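Local coordinates for protein xylulose kinase (Escherichia coli, PDB 2NLX) that phosphorylates D-xylulose with ATP to give D-xylulose 5-phosphate, and also 1-deoxy-D-xylulose with lower efficiency, working as a homodimer of the FGGY kinase family, at residues G237-G242 with H279-R284; A55-G60 with A217-M222. All coordinates share one frame; numbering follows the deposited sequence.

In the fold
From the N terminus, helix 45-62 follows the first strands of the six-stranded sheet, and A55-G60 on it meets A217-M222, the last turn of helix 214-219 and the residues just after it. Interaction 2 thus closes a long loop of 156 residues inside the N-terminal half of the FGGY kinase. The chain then runs through strand 226-232 into helix 233-241, whose last turn opens interaction 1. Strands 248-253, 257-262 and 275-278 of the second sheet follow before H279-R284 closes this shorter loop of 36 residues. The contacts come in series and neither nest nor cross. Their nearest atoms stay about 17 Å apart: one is internal to the N-terminal half, the other joins it to the C-terminal half.

Interaction 1 (G237-G242 with H279-R284); sequences GAVGVG and HALPQR
The imidazole of H279 meets helix 233-241 through CE1, which lies 3.9 Å from V239 CG2 and 4.1 Å from A238 CB; both methyls approach the ring obliquely. This is a helix end set against the turn of a β-hairpin, at the passage between the two actin-like ATPase halves of an FGGY kinase: the loop 279-284 links antiparallel strands 275-278 and 285-291 at the margin of the second sheet. One face of the ring carries L281 from its own loop, with CG 4.3 Å above the plane and displaced toward the rim. Beyond the two segments, F260 meets the imidazole with its ring inclined at about 55°, while NE2 hydrogen-bonds M243 O just past the helix. The ring is therefore held by a polar bond as well as by packing. V239 carries most of the helix side. With CG1 anti to the backbone N (chi1 172°), CG2 is placed anti to the carbonyl carbon, and this one methyl reaches H279, A280 CB at 4.3 Å and L281 CG at 4.1 Å. No hydrogen bond crosses between the segments; the contact is buried and made by carbon atoms, the imidazole taking part through CE1. R430 and L431 of helix 424-436 extend the packing round V239 and L281 respectively. The side chain of A238 is about 10 Å from that of D233, the inferred proton acceptor at the start of the same helix. A Schellman motif ends that helix at G242, which has positive phi. The hairpin is shaped by a type II turn from L281 to R284, and the loop is closed by H279 N bonding R284 O at 2.9 Å, where it joins the two strands.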
ATOM      1  N   GLY A 237     -19.114  31.057   7.320  1.00 16.80           N
ATOM      2  CA  GLY A 237     -19.535  30.167   6.256  1.00 19.01           C
ATOM      3  C   GLY A 237     -20.889  29.556   6.572  1.00 22.45           C
ATOM      4  O   GLY A 237     -21.753  29.458   5.709  1.00 30.79           O
ATOM      5  N   ALA A 238     -21.085  29.149   7.819  1.00 15.94           N
ATOM      6  CA  ALA A 238     -22.354  28.568   8.223  1.00 13.00           C
ATOM      7  C   ALA A 238     -23.511  29.569   8.083  1.00 22.79           C
ATOM      8  O   ALA A 238     -24.611  29.207   7.664  1.00 29.99           O
ATOM      9  CB  ALA A 238     -22.257  28.065   9.662  1.00 14.61           C
ATOM     10  N   VAL A 239     -23.279  30.829   8.441  1.00 30.04           N
ATOM     11  CA  VAL A 239     -24.341  31.830   8.323  1.00 19.64           C
ATOM     12  C   VAL A 239     -24.737  31.963   6.857  1.00 21.79           C
ATOM     13  O   VAL A 239     -25.917  32.060   6.534  1.00 19.28           O
ATOM     14  CB  VAL A 239     -23.891  33.214   8.861  1.00 16.95           C
ATOM     15  CG1 VAL A 239     -24.949  34.269   8.541  1.00 27.80           C
ATOM     16  CG2 VAL A 239     -23.676  33.139  10.359  1.00  6.18           C
ATOM     17  N   GLY A 240     -23.740  31.954   5.977  1.00 23.60           N
ATOM     18  CA  GLY A 240     -24.001  32.067   4.553  1.00 26.85           C
ATOM     19  C   GLY A 240     -24.937  30.988   4.045  1.00 25.76           C
ATOM     20  O   GLY A 240     -25.877  31.257   3.285  1.00 33.89           O
ATOM     21  N   VAL A 241     -24.683  29.760   4.485  1.00 32.00           N
ATOM     22  CA  VAL A 241     -25.477  28.602   4.089  1.00 31.72           C
ATOM     23  C   VAL A 241     -26.823  28.587   4.796  1.00 28.30           C
ATOM     24  O   VAL A 241     -27.739  27.883   4.380  1.00 38.71           O
ATOM     25  CB  VAL A 241     -24.693  27.288   4.366  1.00 21.56           C
ATOM     26  CG1 VAL A 241     -25.585  26.064   4.171  1.00 47.61           C
ATOM     27  CG2 VAL A 241     -23.505  27.207   3.420  1.00 39.75           C
ATOM     28  N   GLY A 242     -26.940  29.377   5.858  1.00 23.20           N
ATOM     29  CA  GLY A 242     -28.194  29.454   6.585  1.00 11.84           C
ATOM     30  C   GLY A 242     -28.228  28.662   7.874  1.00 20.25           C
ATOM     31  O   GLY A 242     -29.294  28.465   8.455  1.00 14.12           O
ATOM     32  N   HIS A 279     -21.383  30.856  18.166  1.00 19.55           N
ATOM     33  CA  HIS A 279     -21.755  31.173  16.792  1.00 16.52           C
ATOM     34  C   HIS A 279     -21.485  32.632  16.461  1.00 22.59           C
ATOM     35  O   HIS A 279     -21.163  33.421  17.330  1.00 25.92           O
ATOM     36  CB  HIS A 279     -23.215  30.823  16.530  1.00 20.98           C
ATOM     37  CG  HIS A 279     -23.527  30.512  15.101  1.00  4.97           C
ATOM     38  ND1 HIS A 279     -22.596  30.601  14.096  1.00 11.26           N
ATOM     39  CD2 HIS A 279     -24.681  30.143  14.508  1.00 12.26           C
ATOM     40  CE1 HIS A 279     -23.158  30.284  12.948  1.00  4.76           C
ATOM     41  NE2 HIS A 279     -24.422  30.000  13.171  1.00  3.24           N
ATOM     42  N   ALA A 280     -21.610  32.977  15.192  1.00 17.60           N
ATOM     43  CA  ALA A 280     -21.464  34.354  14.762  1.00 21.04           C
ATOM     44  C   ALA A 280     -22.808  35.045  14.792  1.00 21.41           C
ATOM     45  O   ALA A 280     -23.039  36.024  14.113  1.00  6.64           O
ATOM     46  CB  ALA A 280     -20.867  34.413  13.397  1.00 11.62           C
ATOM     47  N   LEU A 281     -23.696  34.500  15.602  1.00 21.10           N
ATOM     48  CA  LEU A 281     -25.015  35.044  15.763  1.00 21.18           C
ATOM     49  C   LEU A 281     -25.303  35.212  17.235  1.00 20.94           C
ATOM     50  O   LEU A 281     -24.721  34.538  18.057  1.00 15.87           O
ATOM     51  CB  LEU A 281     -26.034  34.136  15.097  1.00 26.81           C
ATOM     52  CG  LEU A 281     -26.006  34.115  13.573  1.00 30.44           C
ATOM     53  CD1 LEU A 281     -26.926  33.071  13.042  1.00 34.20           C
ATOM     54  CD2 LEU A 281     -26.344  35.457  12.975  1.00 30.38           C
ATOM     55  N   PRO A 282     -26.189  36.140  17.554  1.00 18.31           N
ATOM     56  CA  PRO A 282     -26.633  36.344  18.927  1.00 19.23           C
ATOM     57  C   PRO A 282     -27.312  35.133  19.521  1.00 19.20           C
ATOM     58  O   PRO A 282     -28.247  34.608  18.947  1.00  8.95           O
ATOM     59  CB  PRO A 282     -27.625  37.484  18.793  1.00  9.23           C
ATOM     60  CG  PRO A 282     -27.220  38.178  17.665  1.00 13.90           C
ATOM     61  CD  PRO A 282     -26.661  37.218  16.686  1.00 19.88           C
ATOM     62  N   GLN A 283     -26.829  34.720  20.682  1.00 16.16           N
ATOM     63  CA  GLN A 283     -27.451  33.695  21.499  1.00 17.67           C
ATOM     64  C   GLN A 283     -27.361  32.340  20.854  1.00 21.06           C
ATOM     65  O   GLN A 283     -28.177  31.477  21.106  1.00 32.78           O
ATOM     66  CB  GLN A 283     -28.897  34.041  21.851  1.00  7.09           C
ATOM     67  CG  GLN A 283     -29.058  35.138  22.857  1.00 16.47           C
ATOM     68  CD  GLN A 283     -28.312  34.892  24.147  1.00 44.04           C
ATOM     69  OE1 GLN A 283     -28.689  34.031  24.931  1.00 35.76           O
ATOM     70  NE2 GLN A 283     -27.264  35.661  24.382  1.00 16.81           N
ATOM     71  N   ARG A 284     -26.360  32.170  20.010  1.00 19.58           N
ATOM     72  CA  ARG A 284     -26.181  30.956  19.247  1.00 24.48           C
ATOM     73  C   ARG A 284     -24.814  30.364  19.522  1.00 19.22           C
ATOM     74  O   ARG A 284     -23.834  31.070  19.605  1.00 20.17           O
ATOM     75  CB  ARG A 284     -26.329  31.226  17.756  1.00 25.37           C
ATOM     76  CG  ARG A 284     -27.704  31.653  17.314  1.00 27.43           C
ATOM     77  CD  ARG A 284     -28.765  30.574  17.368  1.00 45.55           C
ATOM     78  NE  ARG A 284     -29.613  30.735  18.537  1.00 47.05           N
ATOM     79  CZ  ARG A 284     -30.903  31.009  18.511  1.00 27.07           C
ATOM     80  NH1 ARG A 284     -31.548  31.144  17.374  1.00 21.38           N
ATOM     81  NH2 ARG A 284     -31.552  31.137  19.646  1.00 46.83           N
TER

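Interaction 2 (A55-G60 with A217-M222); sequences AMKALG and AKAWGM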
ATOM      1  N   ALA A  55      -7.475  43.466  -3.781  1.00 31.33           N
ATOM      2  CA  ALA A  55      -8.719  42.822  -4.180  1.00 29.46           C
ATOM      3  C   ALA A  55      -9.886  43.790  -4.234  1.00 28.74           C
ATOM      4  O   ALA A  55     -10.640  43.796  -5.209  1.00 25.89           O
ATOM      5  CB  ALA A  55      -9.035  41.672  -3.235  1.00 34.29           C
ATOM      6  N   MET A  56     -10.040  44.601  -3.193  1.00 27.12           N
ATOM      7  CA  MET A  56     -11.129  45.571  -3.156  1.00 27.42           C
ATOM      8  C   MET A  56     -11.095  46.495  -4.379  1.00 31.54           C
ATOM      9  O   MET A  56     -12.140  46.828  -4.950  1.00 33.12           O
ATOM     10  CB  MET A  56     -11.058  46.392  -1.868  1.00 28.06           C
ATOM     11  CG  MET A  56     -11.433  45.603  -0.622  1.00 22.98           C
ATOM     12  SD  MET A  56     -13.082  44.896  -0.761  1.00 22.63           S
ATOM     13  CE  MET A  56     -14.054  46.366  -0.932  1.00 19.55           C
ATOM     14  N   LYS A  57      -9.895  46.906  -4.779  1.00 26.04           N
ATOM     15  CA  LYS A  57      -9.747  47.764  -5.949  1.00 30.67           C
ATOM     16  C   LYS A  57     -10.119  46.943  -7.174  1.00 35.44           C
ATOM     17  O   LYS A  57     -10.833  47.410  -8.069  1.00 42.58           O
ATOM     18  CB  LYS A  57      -8.304  48.266  -6.067  1.00 36.31           C
ATOM     19  CG  LYS A  57      -7.914  49.229  -4.961  1.00 25.26           C
ATOM     20  CD  LYS A  57      -6.439  49.562  -4.985  1.00 20.77           C
ATOM     21  CE  LYS A  57      -6.111  50.615  -3.932  1.00 45.64           C
ATOM     22  NZ  LYS A  57      -4.662  50.973  -3.925  1.00 55.17           N
ATOM     23  N   ALA A  58      -9.635  45.704  -7.203  1.00 35.23           N
ATOM     24  CA  ALA A  58      -9.926  44.800  -8.302  1.00 30.33           C
ATOM     25  C   ALA A  58     -11.434  44.537  -8.379  1.00 32.69           C
ATOM     26  O   ALA A  58     -11.997  44.440  -9.465  1.00 32.09           O
ATOM     27  CB  ALA A  58      -9.166  43.510  -8.107  1.00 37.22           C
ATOM     28  N   LEU A  59     -12.087  44.422  -7.224  1.00 36.84           N
ATOM     29  CA  LEU A  59     -13.529  44.202  -7.187  1.00 32.10           C
ATOM     30  C   LEU A  59     -14.195  45.449  -7.743  1.00 39.57           C
ATOM     31  O   LEU A  59     -15.149  45.379  -8.524  1.00 40.26           O
ATOM     32  CB  LEU A  59     -14.010  43.992  -5.754  1.00 34.51           C
ATOM     33  CG  LEU A  59     -15.534  44.043  -5.604  1.00 27.80           C
ATOM     34  CD1 LEU A  59     -16.157  42.832  -6.277  1.00 33.63           C
ATOM     35  CD2 LEU A  59     -15.907  44.086  -4.142  1.00 31.49           C
ATOM     36  N   GLY A  60     -13.677  46.597  -7.318  1.00 42.69           N
ATOM     37  CA  GLY A  60     -14.210  47.866  -7.768  1.00 39.46           C
ATOM     38  C   GLY A  60     -14.056  48.041  -9.265  1.00 35.60           C
ATOM     39  O   GLY A  60     -14.976  48.522  -9.923  1.00 37.81           O
ATOM     40  N   ALA A 217     -12.463  54.220   2.554  1.00 14.80           N
ATOM     41  CA  ALA A 217     -13.672  54.321   1.741  1.00 13.94           C
ATOM     42  C   ALA A 217     -13.302  54.942   0.388  1.00 16.83           C
ATOM     43  O   ALA A 217     -13.773  54.525  -0.675  1.00 20.38           O
ATOM     44  CB  ALA A 217     -14.711  55.190   2.456  1.00  9.26           C
ATOM     45  N   LYS A 218     -12.423  55.932   0.451  1.00 20.36           N
ATOM     46  CA  LYS A 218     -11.967  56.649  -0.727  1.00 26.25           C
ATOM     47  C   LYS A 218     -11.249  55.758  -1.734  1.00 27.60           C
ATOM     48  O   LYS A 218     -11.717  55.587  -2.860  1.00 26.45           O
ATOM     49  CB  LYS A 218     -11.049  57.797  -0.295  1.00 36.40           C
ATOM     50  CG  LYS A 218     -10.937  58.961  -1.282  1.00 34.51           C
ATOM     51  CD  LYS A 218      -9.640  58.910  -2.078  1.00 58.22           C
ATOM     52  CE  LYS A 218      -9.251  60.295  -2.616  1.00 54.99           C
ATOM     53  NZ  LYS A 218      -8.902  61.261  -1.524  1.00 62.22           N
ATOM     54  N   ALA A 219     -10.114  55.195  -1.330  1.00 29.71           N
ATOM     55  CA  ALA A 219      -9.331  54.347  -2.227  1.00 27.00           C
ATOM     56  C   ALA A 219     -10.147  53.221  -2.846  1.00 24.89           C
ATOM     57  O   ALA A 219      -9.943  52.881  -4.008  1.00 34.05           O
ATOM     58  CB  ALA A 219      -8.133  53.781  -1.487  1.00 16.74           C
ATOM     59  N   TRP A 220     -11.078  52.658  -2.081  1.00 29.34           N
ATOM     60  CA  TRP A 220     -11.912  51.555  -2.562  1.00 27.19           C
ATOM     61  C   TRP A 220     -13.156  52.023  -3.297  1.00 35.92           C
ATOM     62  O   TRP A 220     -13.993  51.205  -3.690  1.00 26.45           O
ATOM     63  CB  TRP A 220     -12.352  50.660  -1.401  1.00 22.42           C
ATOM     64  CG  TRP A 220     -11.250  49.891  -0.741  1.00 19.56           C
ATOM     65  CD1 TRP A 220      -9.939  49.818  -1.129  1.00 20.17           C
ATOM     66  CD2 TRP A 220     -11.371  49.080   0.423  1.00 10.47           C
ATOM     67  NE1 TRP A 220      -9.232  49.008  -0.270  1.00 16.18           N
ATOM     68  CE2 TRP A 220     -10.088  48.539   0.694  1.00 34.27           C
ATOM     69  CE3 TRP A 220     -12.436  48.753   1.269  1.00 16.89           C
ATOM     70  CZ2 TRP A 220      -9.845  47.684   1.779  1.00 14.96           C
ATOM     71  CZ3 TRP A 220     -12.200  47.905   2.342  1.00 15.19           C
ATOM     72  CH2 TRP A 220     -10.908  47.379   2.592  1.00 13.86           C
ATOM     73  N   GLY A 221     -13.297  53.335  -3.447  1.00 34.22           N
ATOM     74  CA  GLY A 221     -14.438  53.876  -4.157  1.00 33.98           C
ATOM     75  C   GLY A 221     -15.798  53.715  -3.503  1.00 40.61           C
ATOM     76  O   GLY A 221     -16.823  53.720  -4.196  1.00 43.19           O
ATOM     77  N   MET A 222     -15.836  53.575  -2.182  1.00 39.60           N
ATOM     78  CA  MET A 222     -17.126  53.446  -1.506  1.00 32.07           C
ATOM     79  C   MET A 222     -17.308  54.436  -0.356  1.00 21.63           C
ATOM     80  O   MET A 222     -16.368  55.112   0.045  1.00 29.21           O
ATOM     81  CB  MET A 222     -17.317  52.005  -1.020  1.00 39.36           C
ATOM     82  CG  MET A 222     -16.091  51.376  -0.386  1.00 34.87           C
ATOM     83  SD  MET A 222     -16.295  49.584  -0.210  1.00 31.80           S
ATOM     84  CE  MET A 222     -17.317  49.474   1.244  1.00 30.13           C
TER
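M56 crosses obliquely over one face of the W220 indole, CB and CG against the ring and CG 3.4 Å from the centroid of the six-membered ring, only 8° off the normal, a CH-pi contact. Here helix 45-62, which packs on the N-terminal sheet of the actin-like ATPase fold, receives the Schellman-capped end of helix 214-219. The sulfur stands farther out above the same ring, with SD 4.5 Å from that centroid, making this a Met-aromatic contact as well. Bends at chi2 (-57°) and chi3 (-61°) fold the thioether back, so that its CE comes over W220 CE3 and reaches M222 SD at 4.0 Å. K57 adds a looser flank: its aliphatic chain passes W220 obliquely, CG 4.4 Å from CD1, and approaches A219. In the next shell, D53, one turn earlier on helix 45-62, uses OD2 to accept W220 NE1, a bond that would restrain the rotation of the indole, while OD1 of the same carboxylate pairs with K57 NZ. M56 also touches V14 and I3 of the sheet and L65. In segment 217-222 the chain turns at G221 with positive phi; G221 N bonds K218 O, and the turn is closed by M222 N to A217 O at 2.7 Å.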